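Aminotransferase, class III (PDB 6IO1) probably transfers amino groups with pyridoxal 5'-phosphate as cofactor, as an (S)-enantioselective, thermostable omega-transaminase of the class-III aminotransferase family. Local coordinates at residues R133-W136 and W137-Q141; V303-E306 and I307-L311; A406-R410 and R411-V415. All coordinates share one frame; numbering follows the deposited sequence.

Contact 1 of 3, residues R133-W136 and W137-Q141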
ATOM      1  N   ARG B 133      -7.685 -16.706   5.542  1.00 16.71           N
ATOM      2  CA  ARG B 133      -8.163 -17.681   4.566  1.00 16.78           C
ATOM      3  C   ARG B 133      -7.107 -18.746   4.284  1.00 17.77           C
ATOM      4  O   ARG B 133      -7.424 -19.939   4.197  1.00 19.08           O
ATOM      5  CB  ARG B 133      -8.594 -16.968   3.284  1.00 18.91           C
ATOM      6  CG  ARG B 133      -9.857 -16.139   3.474  1.00 18.32           C
ATOM      7  CD  ARG B 133     -10.151 -15.237   2.290  1.00 19.59           C
ATOM      8  NE  ARG B 133     -11.546 -14.801   2.295  1.00 19.68           N
ATOM      9  CZ  ARG B 133     -12.037 -13.844   1.516  1.00 19.43           C
ATOM     10  NH1 ARG B 133     -11.245 -13.201   0.670  1.00 24.20           N
ATOM     11  NH2 ARG B 133     -13.321 -13.520   1.593  1.00 22.09           N
ATOM     12  N   TYR B 134      -5.843 -18.337   4.149  1.00 18.29           N
ATOM     13  CA  TYR B 134      -4.752 -19.279   3.921  1.00 19.87           C
ATOM     14  C   TYR B 134      -4.559 -20.206   5.115  1.00 20.19           C
ATOM     15  O   TYR B 134      -4.214 -21.381   4.951  1.00 20.99           O
ATOM     16  CB  TYR B 134      -3.471 -18.500   3.622  1.00 18.21           C
ATOM     17  CG  TYR B 134      -2.254 -19.341   3.323  1.00 18.84           C
ATOM     18  CD1 TYR B 134      -2.270 -20.298   2.317  1.00 20.30           C
ATOM     19  CD2 TYR B 134      -1.078 -19.163   4.039  1.00 18.53           C
ATOM     20  CE1 TYR B 134      -1.151 -21.060   2.040  1.00 21.91           C
ATOM     21  CE2 TYR B 134       0.045 -19.917   3.769  1.00 19.05           C
ATOM     22  CZ  TYR B 134       0.005 -20.864   2.770  1.00 19.79           C
ATOM     23  OH  TYR B 134       1.124 -21.618   2.502  1.00 20.90           O
ATOM     24  N   TYR B 135      -4.755 -19.685   6.328  1.00 17.31           N
ATOM     25  CA  TYR B 135      -4.654 -20.499   7.532  1.00 17.44           C
ATOM     26  C   TYR B 135      -5.694 -21.605   7.519  1.00 18.33           C
ATOM     27  O   TYR B 135      -5.380 -22.775   7.774  1.00 19.51           O
ATOM     28  CB  TYR B 135      -4.814 -19.607   8.767  1.00 17.32           C
ATOM     29  CG  TYR B 135      -5.080 -20.333  10.071  1.00 18.35           C
ATOM     30  CD1 TYR B 135      -4.033 -20.746  10.882  1.00 18.84           C
ATOM     31  CD2 TYR B 135      -6.379 -20.578  10.504  1.00 19.53           C
ATOM     32  CE1 TYR B 135      -4.268 -21.399  12.079  1.00 20.78           C
ATOM     33  CE2 TYR B 135      -6.625 -21.233  11.698  1.00 21.77           C
ATOM     34  CZ  TYR B 135      -5.566 -21.639  12.481  1.00 21.37           C
ATOM     35  OH  TYR B 135      -5.804 -22.289  13.670  1.00 24.70           O
ATOM     36  N   TRP B 136      -6.947 -21.253   7.226  1.00 18.62           N
ATOM     37  CA  TRP B 136      -7.978 -22.285   7.144  1.00 19.14           C
ATOM     38  C   TRP B 136      -7.719 -23.245   5.985  1.00 19.59           C
ATOM     39  O   TRP B 136      -8.014 -24.441   6.085  1.00 20.95           O
ATOM     40  CB  TRP B 136      -9.361 -21.649   7.041  1.00 19.37           C
ATOM     41  CG  TRP B 136      -9.799 -21.045   8.339  1.00 19.66           C
ATOM     42  CD1 TRP B 136     -10.120 -19.741   8.565  1.00 19.86           C
ATOM     43  CD2 TRP B 136      -9.941 -21.718   9.599  1.00 20.46           C
ATOM     44  NE1 TRP B 136     -10.464 -19.559   9.883  1.00 20.01           N
ATOM     45  CE2 TRP B 136     -10.361 -20.757  10.539  1.00 19.13           C
ATOM     46  CE3 TRP B 136      -9.758 -23.040  10.022  1.00 21.12           C
ATOM     47  CZ2 TRP B 136     -10.602 -21.074  11.874  1.00 20.63           C
ATOM     48  CZ3 TRP B 136      -9.997 -23.352  11.349  1.00 22.73           C
ATOM     49  CH2 TRP B 136     -10.415 -22.373  12.259  1.00 19.28           C
ATOM     50  N   TRP B 137      -7.171 -22.738   4.877  1.00 18.75           N
ATOM     51  CA  TRP B 137      -6.824 -23.604   3.752  1.00 20.34           C
ATOM     52  C   TRP B 137      -5.774 -24.635   4.150  1.00 20.08           C
ATOM     53  O   TRP B 137      -5.878 -25.813   3.786  1.00 21.61           O
ATOM     54  CB  TRP B 137      -6.331 -22.753   2.580  1.00 22.53           C
ATOM     55  CG  TRP B 137      -6.052 -23.516   1.314  1.00 24.38           C
ATOM     56  CD1 TRP B 137      -6.968 -23.945   0.397  1.00 26.44           C
ATOM     57  CD2 TRP B 137      -4.769 -23.917   0.817  1.00 23.86           C
ATOM     58  NE1 TRP B 137      -6.335 -24.597  -0.634  1.00 25.05           N
ATOM     59  CE2 TRP B 137      -4.985 -24.593  -0.400  1.00 26.95           C
ATOM     60  CE3 TRP B 137      -3.459 -23.774   1.286  1.00 24.64           C
ATOM     61  CZ2 TRP B 137      -3.941 -25.126  -1.154  1.00 30.03           C
ATOM     62  CZ3 TRP B 137      -2.424 -24.304   0.535  1.00 27.29           C
ATOM     63  CH2 TRP B 137      -2.670 -24.971  -0.671  1.00 31.46           C
ATOM     64  N   LEU B 138      -4.752 -24.208   4.895  1.00 20.79           N
ATOM     65  CA  LEU B 138      -3.723 -25.132   5.360  1.00 21.93           C
ATOM     66  C   LEU B 138      -4.285 -26.156   6.336  1.00 21.03           C
ATOM     67  O   LEU B 138      -3.752 -27.266   6.448  1.00 24.57           O
ATOM     68  CB  LEU B 138      -2.579 -24.355   6.011  1.00 20.42           C
ATOM     69  CG  LEU B 138      -1.647 -23.586   5.073  1.00 18.88           C
ATOM     70  CD1 LEU B 138      -0.700 -22.708   5.872  1.00 18.70           C
ATOM     71  CD2 LEU B 138      -0.869 -24.541   4.182  1.00 22.34           C
ATOM     72  N   LYS B 139      -5.353 -25.806   7.049  1.00 19.45           N
ATOM     73  CA  LYS B 139      -5.979 -26.710   8.005  1.00 22.39           C
ATOM     74  C   LYS B 139      -6.921 -27.706   7.345  1.00 23.94           C
ATOM     75  O   LYS B 139      -7.556 -28.495   8.054  1.00 26.05           O
ATOM     76  CB  LYS B 139      -6.743 -25.910   9.062  1.00 21.66           C
ATOM     77  CG  LYS B 139      -5.863 -25.085   9.987  1.00 23.33           C
ATOM     78  CD  LYS B 139      -5.040 -25.967  10.908  1.00 25.19           C
ATOM     79  CE  LYS B 139      -4.630 -25.211  12.162  1.00 27.47           C
ATOM     80  NZ  LYS B 139      -3.529 -25.897  12.891  1.00 28.90           N
ATOM     81  N   GLY B 140      -7.029 -27.690   6.019  1.00 22.43           N
ATOM     82  CA  GLY B 140      -7.939 -28.581   5.333  1.00 22.36           C
ATOM     83  C   GLY B 140      -9.373 -28.114   5.303  1.00 22.12           C
ATOM     84  O   GLY B 140     -10.280 -28.942   5.178  1.00 22.10           O
ATOM     85  N   GLN B 141      -9.610 -26.809   5.416  1.00 22.09           N
ATOM     86  CA  GLN B 141     -10.954 -26.233   5.384  1.00 24.48           C
ATOM     87  C   GLN B 141     -11.008 -25.153   4.308  1.00 23.25           C
ATOM     88  O   GLN B 141     -11.101 -23.957   4.612  1.00 23.47           O
ATOM     89  CB  GLN B 141     -11.338 -25.672   6.754  1.00 24.87           C
ATOM     90  CG  GLN B 141     -11.440 -26.727   7.845  1.00 24.95           C
ATOM     91  CD  GLN B 141     -11.842 -26.147   9.187  1.00 28.05           C
ATOM     92  OE1 GLN B 141     -12.844 -25.440   9.295  1.00 26.10           O
ATOM     93  NE2 GLN B 141     -11.062 -26.446  10.219  1.00 29.11           N
TER

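Contact 2 of 3, residues V303-E306 and I307-L311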
ATOM      1  N   VAL B 303       0.325 -11.756  14.102  1.00 12.91           N
ATOM      2  CA  VAL B 303      -0.430 -12.986  14.256  1.00 14.47           C
ATOM      3  C   VAL B 303       0.096 -13.750  15.463  1.00 15.05           C
ATOM      4  O   VAL B 303       1.255 -13.603  15.892  1.00 17.57           O
ATOM      5  CB  VAL B 303      -0.390 -13.870  12.990  1.00 15.02           C
ATOM      6  CG1 VAL B 303      -0.832 -13.077  11.769  1.00 14.82           C
ATOM      7  CG2 VAL B 303       0.998 -14.455  12.786  1.00 15.85           C
ATOM      8  N   SER B 304      -0.801 -14.572  16.003  1.00 16.58           N
ATOM      9  CA  SER B 304      -0.554 -15.423  17.149  1.00 17.98           C
ATOM     10  C   SER B 304       0.409 -16.545  16.786  1.00 16.80           C
ATOM     11  O   SER B 304       0.650 -16.847  15.613  1.00 15.14           O
ATOM     12  CB  SER B 304      -1.867 -16.014  17.663  1.00 16.68           C
ATOM     13  OG  SER B 304      -2.413 -16.926  16.724  1.00 17.01           O
ATOM     14  N   ASP B 305       0.964 -17.166  17.826  1.00 17.46           N
ATOM     15  CA  ASP B 305       1.909 -18.257  17.621  1.00 20.63           C
ATOM     16  C   ASP B 305       1.264 -19.437  16.903  1.00 18.70           C
ATOM     17  O   ASP B 305       1.933 -20.127  16.128  1.00 21.17           O
ATOM     18  CB  ASP B 305       2.491 -18.700  18.961  1.00 23.47           C
ATOM     19  CG  ASP B 305       3.780 -19.467  18.803  1.00 28.22           C
ATOM     20  OD1 ASP B 305       4.783 -18.861  18.374  1.00 28.19           O
ATOM     21  OD2 ASP B 305       3.790 -20.679  19.101  1.00 34.72           O
ATOM     22  N   GLU B 306      -0.022 -19.692  17.153  1.00 19.03           N
ATOM     23  CA  GLU B 306      -0.701 -20.808  16.498  1.00 19.13           C
ATOM     24  C   GLU B 306      -0.808 -20.589  14.992  1.00 17.66           C
ATOM     25  O   GLU B 306      -0.494 -21.484  14.196  1.00 18.23           O
ATOM     26  CB  GLU B 306      -2.086 -21.002  17.120  1.00 20.89           C
ATOM     27  CG  GLU B 306      -3.127 -21.590  16.182  1.00 22.74           C
ATOM     28  CD  GLU B 306      -2.918 -23.069  15.926  1.00 28.36           C
ATOM     29  OE1 GLU B 306      -2.165 -23.707  16.691  1.00 32.28           O
ATOM     30  OE2 GLU B 306      -3.513 -23.593  14.962  1.00 30.04           O
ATOM     31  N   ILE B 307      -1.250 -19.396  14.583  1.00 18.37           N
ATOM     32  CA  ILE B 307      -1.386 -19.091  13.159  1.00 16.76           C
ATOM     33  C   ILE B 307      -0.026 -19.144  12.473  1.00 16.22           C
ATOM     34  O   ILE B 307       0.119 -19.701  11.377  1.00 16.36           O
ATOM     35  CB  ILE B 307      -2.065 -17.722  12.969  1.00 16.96           C
ATOM     36  CG1 ILE B 307      -3.536 -17.799  13.379  1.00 15.71           C
ATOM     37  CG2 ILE B 307      -1.929 -17.248  11.528  1.00 16.02           C
ATOM     38  CD1 ILE B 307      -4.260 -16.478  13.295  1.00 15.36           C
ATOM     39  N   ALA B 308       0.988 -18.550  13.106  1.00 17.16           N
ATOM     40  CA  ALA B 308       2.328 -18.556  12.530  1.00 18.27           C
ATOM     41  C   ALA B 308       2.879 -19.970  12.420  1.00 18.51           C
ATOM     42  O   ALA B 308       3.542 -20.308  11.433  1.00 17.21           O
ATOM     43  CB  ALA B 308       3.260 -17.684  13.365  1.00 17.70           C
ATOM     44  N   GLU B 309       2.643 -20.804  13.435  1.00 18.08           N
ATOM     45  CA  GLU B 309       3.096 -22.189  13.381  1.00 20.58           C
ATOM     46  C   GLU B 309       2.418 -22.939  12.243  1.00 17.63           C
ATOM     47  O   GLU B 309       3.065 -23.704  11.515  1.00 17.20           O
ATOM     48  CB  GLU B 309       2.820 -22.877  14.718  1.00 23.85           C
ATOM     49  CG  GLU B 309       3.413 -24.267  14.847  1.00 25.60           C
ATOM     50  CD  GLU B 309       4.880 -24.239  15.218  1.00 30.71           C
ATOM     51  OE1 GLU B 309       5.342 -23.205  15.748  1.00 31.86           O
ATOM     52  OE2 GLU B 309       5.572 -25.251  14.983  1.00 33.01           O
ATOM     53  N   THR B 310       1.113 -22.716  12.063  1.00 18.02           N
ATOM     54  CA  THR B 310       0.400 -23.343  10.955  1.00 16.79           C
ATOM     55  C   THR B 310       0.983 -22.905   9.617  1.00 17.28           C
ATOM     56  O   THR B 310       1.220 -23.733   8.728  1.00 17.20           O
ATOM     57  CB  THR B 310      -1.090 -23.007  11.030  1.00 18.58           C
ATOM     58  OG1 THR B 310      -1.652 -23.579  12.218  1.00 19.71           O
ATOM     59  CG2 THR B 310      -1.823 -23.556   9.814  1.00 18.65           C
ATOM     60  N   LEU B 311       1.227 -21.602   9.459  1.00 19.41           N
ATOM     61  CA  LEU B 311       1.799 -21.100   8.212  1.00 16.69           C
ATOM     62  C   LEU B 311       3.187 -21.680   7.964  1.00 18.51           C
ATOM     63  O   LEU B 311       3.512 -22.075   6.838  1.00 17.95           O
ATOM     64  CB  LEU B 311       1.859 -19.572   8.232  1.00 16.76           C
ATOM     65  CG  LEU B 311       0.560 -18.763   8.297  1.00 19.60           C
ATOM     66  CD1 LEU B 311       0.735 -17.431   7.582  1.00 18.79           C
ATOM     67  CD2 LEU B 311      -0.619 -19.531   7.716  1.00 19.99           C
TER
HETATM   68  O   HOH W   1       5.087 -20.321  15.733  1.00 27.91           O

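Contact 3 of 3, residues A406-R410 and R411-V415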
ATOM      1  N   ALA B 406     -14.981  24.915   5.466  1.00 21.95           N
ATOM      2  CA  ALA B 406     -14.558  26.288   5.215  1.00 24.25           C
ATOM      3  C   ALA B 406     -14.564  27.117   6.494  1.00 22.55           C
ATOM      4  O   ALA B 406     -13.661  27.930   6.715  1.00 24.80           O
ATOM      5  CB  ALA B 406     -15.454  26.928   4.154  1.00 30.13           C
ATOM      6  N   ALA B 407     -15.589  26.951   7.334  1.00 23.06           N
ATOM      7  CA  ALA B 407     -15.676  27.731   8.565  1.00 21.54           C
ATOM      8  C   ALA B 407     -14.550  27.379   9.531  1.00 22.30           C
ATOM      9  O   ALA B 407     -13.914  28.269  10.109  1.00 23.52           O
ATOM     10  CB  ALA B 407     -17.039  27.519   9.223  1.00 24.70           C
ATOM     11  N   THR B 408     -14.299  26.082   9.733  1.00 22.83           N
ATOM     12  CA  THR B 408     -13.221  25.662  10.624  1.00 20.83           C
ATOM     13  C   THR B 408     -11.872  26.134  10.106  1.00 21.53           C
ATOM     14  O   THR B 408     -11.046  26.639  10.877  1.00 20.84           O
ATOM     15  CB  THR B 408     -13.212  24.141  10.779  1.00 19.96           C
ATOM     16  OG1 THR B 408     -13.192  23.532   9.483  1.00 20.63           O
ATOM     17  CG2 THR B 408     -14.434  23.662  11.546  1.00 20.63           C
ATOM     18  N   ARG B 409     -11.611  25.993   8.807  1.00 20.10           N
ATOM     19  CA  ARG B 409     -10.297  26.433   8.260  1.00 20.20           C
ATOM     20  C   ARG B 409     -10.138  27.945   8.438  1.00 21.18           C
ATOM     21  O   ARG B 409      -9.053  28.395   8.829  1.00 22.57           O
ATOM     22  CB  ARG B 409     -10.150  25.973   6.809  1.00 19.58           C
ATOM     23  CG  ARG B 409     -10.018  24.464   6.692  1.00 22.05           C
ATOM     24  CD  ARG B 409     -10.042  23.921   5.282  1.00 21.16           C
ATOM     25  NE  ARG B 409      -9.915  22.476   5.325  1.00 19.21           N
ATOM     26  CZ  ARG B 409      -9.741  21.707   4.261  1.00 22.62           C
ATOM     27  NH1 ARG B 409      -9.588  22.255   3.070  1.00 25.97           N
ATOM     28  NH2 ARG B 409      -9.720  20.395   4.391  1.00 20.69           N
ATOM     29  N   ARG B 410     -11.222  28.695   8.253  1.00 24.01           N
ATOM     30  CA  ARG B 410     -11.153  30.169   8.418  1.00 24.54           C
ATOM     31  C   ARG B 410     -10.729  30.475   9.858  1.00 25.97           C
ATOM     32  O   ARG B 410      -9.942  31.421  10.052  1.00 25.73           O
ATOM     33  CB  ARG B 410     -12.512  30.801   8.098  1.00 31.35           C
ATOM     34  CG  ARG B 410     -12.720  31.113   6.624  1.00 44.09           C
ATOM     35  CD  ARG B 410     -12.701  29.877   5.746  1.00 50.02           C
ATOM     36  NE  ARG B 410     -12.706  30.210   4.328  1.00 60.83           N
ATOM     37  CZ  ARG B 410     -13.791  30.530   3.633  1.00 65.29           C
ATOM     38  NH1 ARG B 410     -13.692  30.817   2.346  1.00 66.50           N
ATOM     39  NH2 ARG B 410     -14.971  30.564   4.227  1.00 65.41           N
ATOM     40  N   ARG B 411     -11.201  29.673  10.819  1.00 26.72           N
ATOM     41  CA  ARG B 411     -10.913  29.931  12.257  1.00 24.43           C
ATOM     42  C   ARG B 411      -9.575  29.313  12.700  1.00 23.82           C
ATOM     43  O   ARG B 411      -9.353  29.232  13.919  1.00 25.42           O
ATOM     44  CB  ARG B 411     -12.125  29.572  13.120  1.00 25.44           C
ATOM     45  CG  ARG B 411     -13.082  30.745  13.288  1.00 28.25           C
ATOM     46  CD  ARG B 411     -14.450  30.399  13.819  1.00 28.81           C
ATOM     47  NE  ARG B 411     -15.389  31.486  13.587  1.00 30.14           N
ATOM     48  CZ  ARG B 411     -15.365  32.653  14.214  1.00 30.93           C
ATOM     49  NH1 ARG B 411     -14.361  32.958  15.015  1.00 29.71           N
ATOM     50  NH2 ARG B 411     -16.353  33.510  14.041  1.00 31.06           N
ATOM     51  N   GLY B 412      -8.738  28.900  11.748  1.00 21.88           N
ATOM     52  CA  GLY B 412      -7.408  28.367  12.093  1.00 23.23           C
ATOM     53  C   GLY B 412      -7.403  26.943  12.623  1.00 20.17           C
ATOM     54  O   GLY B 412      -6.428  26.587  13.301  1.00 19.95           O
ATOM     55  N   ILE B 413      -8.449  26.156  12.372  1.00 19.79           N
ATOM     56  CA  ILE B 413      -8.393  24.739  12.839  1.00 19.67           C
ATOM     57  C   ILE B 413      -8.662  23.786  11.671  1.00 18.70           C
ATOM     58  O   ILE B 413      -9.574  24.060  10.868  1.00 19.96           O
ATOM     59  CB  ILE B 413      -9.314  24.446  14.040  1.00 23.51           C
ATOM     60  CG1 ILE B 413     -10.775  24.290  13.623  1.00 25.08           C
ATOM     61  CG2 ILE B 413      -9.131  25.469  15.149  1.00 24.93           C
ATOM     62  CD1 ILE B 413     -11.573  23.415  14.555  1.00 28.49           C
ATOM     63  N   ILE B 414      -7.881  22.709  11.599  1.00 18.76           N
ATOM     64  CA  ILE B 414      -8.094  21.660  10.566  1.00 18.06           C
ATOM     65  C   ILE B 414      -8.683  20.441  11.280  1.00 20.23           C
ATOM     66  O   ILE B 414      -7.978  19.831  12.096  1.00 21.14           O
ATOM     67  CB  ILE B 414      -6.776  21.326   9.842  1.00 18.51           C
ATOM     68  CG1 ILE B 414      -6.292  22.503   8.991  1.00 18.71           C
ATOM     69  CG2 ILE B 414      -6.920  20.052   9.025  1.00 19.39           C
ATOM     70  CD1 ILE B 414      -4.909  22.322   8.431  1.00 18.91           C
ATOM     71  N   VAL B 415      -9.938  20.124  10.963  1.00 19.48           N
ATOM     72  CA  VAL B 415     -10.691  18.973  11.542  1.00 18.81           C
ATOM     73  C   VAL B 415     -11.492  18.318  10.410  1.00 18.60           C
ATOM     74  O   VAL B 415     -11.666  18.959   9.359  1.00 19.08           O
ATOM     75  CB  VAL B 415     -11.608  19.405  12.701  1.00 20.00           C
ATOM     76  CG1 VAL B 415     -10.819  19.773  13.945  1.00 19.66           C
ATOM     77  CG2 VAL B 415     -12.535  20.537  12.296  1.00 18.81           C
TER
HETATM   78  O   HOH W   2     -10.152  18.913   6.900  1.00 20.92           O

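Contact 1 of 3, residues R133-W136 and W137-Q141
A Schellman motif ends helix 121-138 here, and side chains of its last turn pack against one another. The carbonyl of W136 takes the closing bond: Q141 N reaches W136 O at 2.9 Å, and K139 N adds a weak bond to the same oxygen. G140 has positive phi, and its N bonds back to W137 O within the turn. Y134 meets both L138 and W137. L138 CD1 sits over one face of the Y134 ring, 3.9 Å from the ring centroid, a CH-pi contact. W137 meets the same ring rim to rim, with Y134 CE1 3.6 Å from W137 CE3 and the planes only 19° apart. On another side of the helix K139 bends at chi2 (-69°). This lays its chain across the Y135 ring, with CG over one face and CE 3.5 Å from Y135 OH. The Q141 side chain runs beside W136, and its NE2 is 3.5 Å from W136 CZ3, the amide turned 49° from the indole. Y134 OH is held by R316, W136 NE1 by A222 O and Q141 OE1 by R144. F174 of the second subunit meets the Y134 ring. K139 NZ and Y135 OH both turn to E306, and K139 NZ also bonds to T310 OG1. Apolar stems thus pack on the rings while polar ends find partners on other segments, and both fix the helix end.

Contact 2 of 3, residues V303-E306 and I307-L311
V303 and I307 meet where strand 299-304 turns into helix 305-312. This is the tightly packed part of the contact. V303 CB lies 4.0 Å from I307 CG2, and V303 CG2 lies the same distance from A308 CB. S304 is the N-cap. Its OG stands between the backbone N and the carbonyl carbon (chi1 68°), which turns it to the start of the helix. There it accepts a weak but nearly straight bond from I307 N, 3.5 Å long with 171° at the hydrogen. The S304 carbonyl takes A308 N at 3.0 Å, the first regular bond of the helix. E306 O is gripped twice by T310. The T310 backbone N comes in at 2.9 Å and T310 OG1 at 3.1 Å, from opposite faces of the carbonyl plane. With OG1 beside its own backbone N (chi1 -64°), T310 can turn its hydroxyl back onto the preceding turn.

The looser side carries D305 and the solvent-exposed E309. D305 OD2 and E309 OE1 are 4.5 Å apart, like charges whose repulsion is probably eased by R30 of the second subunit, which pairs with E309. A water lies between E309 OE1, 2.9 Å away, and D305 O. D305 OD1 bonds to H114. The E306 carboxylate turns to helix 121-138. V303 and I307 rest on I284 of strand 284-287, and V303 and A308 touch H114 of strand 112-118. I307, T310 and L311 lean on helix 121-138.

Contact 3 of 3, residues A406-R410 and R411-V415
T408 O, at the end of helix 400-410, takes one strong bond, from I413 N, and a weak one from R411 N. I413 N reaches it at 3.0 Å with 163° at the hydrogen, tilted from the carbonyl plane. R411 N also bonds to A407 O, at 3.1 Å. G412 N lies above the carbonyl plane of R409 and bonds to R409 O at 3.0 Å. Together with the I413 bond this makes a Schellman motif, with G412 at positive phi as its C-prime residue. Beyond it the chain enters strand 413-418 and folds back on T408. T408 CB meets I413 CG1 at 3.7 Å, the two side chains crossing at about a right angle. T408 CG2 touches V415 CG2, also at 3.7 Å. With chi1 at 53° the OG1 of T408 lies between its backbone N and carbonyl carbon, where its hydroxyl is shared between L404 O and E405 O, and the methyl is left to face the strand. A serine in place of T408 would probably keep that hydroxyl bonding but open a gap beside V415 CG2. A water joins R409 NH2 to V415 O, 2.9 Å from each. The helix end is thus closed by backbone bonds and sealed by aliphatic packing, while R411 pairs with D448 and R409 NH2 reaches F90 O of the second subunit.

Contacts 1 and 2 meet directly, with centres 12 Å apart. E306 OE2 of contact 2 takes a probable hydrogen bond from Y135 OH at 2.9 Å and a salt bridge from K139 NZ at 3.1 Å. The end of helix 121-138 is thereby tied to helix 305-312 through E306 and T310. Contact 3 lies on the opposite side of the chain's centre, about 50 Å from contact 1 and 47 Å from contact 2, centre to centre. Its nearest atoms are about 33 Å from either. All three reach the second subunit. None includes a residue of the 4'-deoxy-4'-aminopyridoxal-5'-phosphate pocket, but helix 121-138 carries pocket residues G121, A122 and N125 ahead of contact 1.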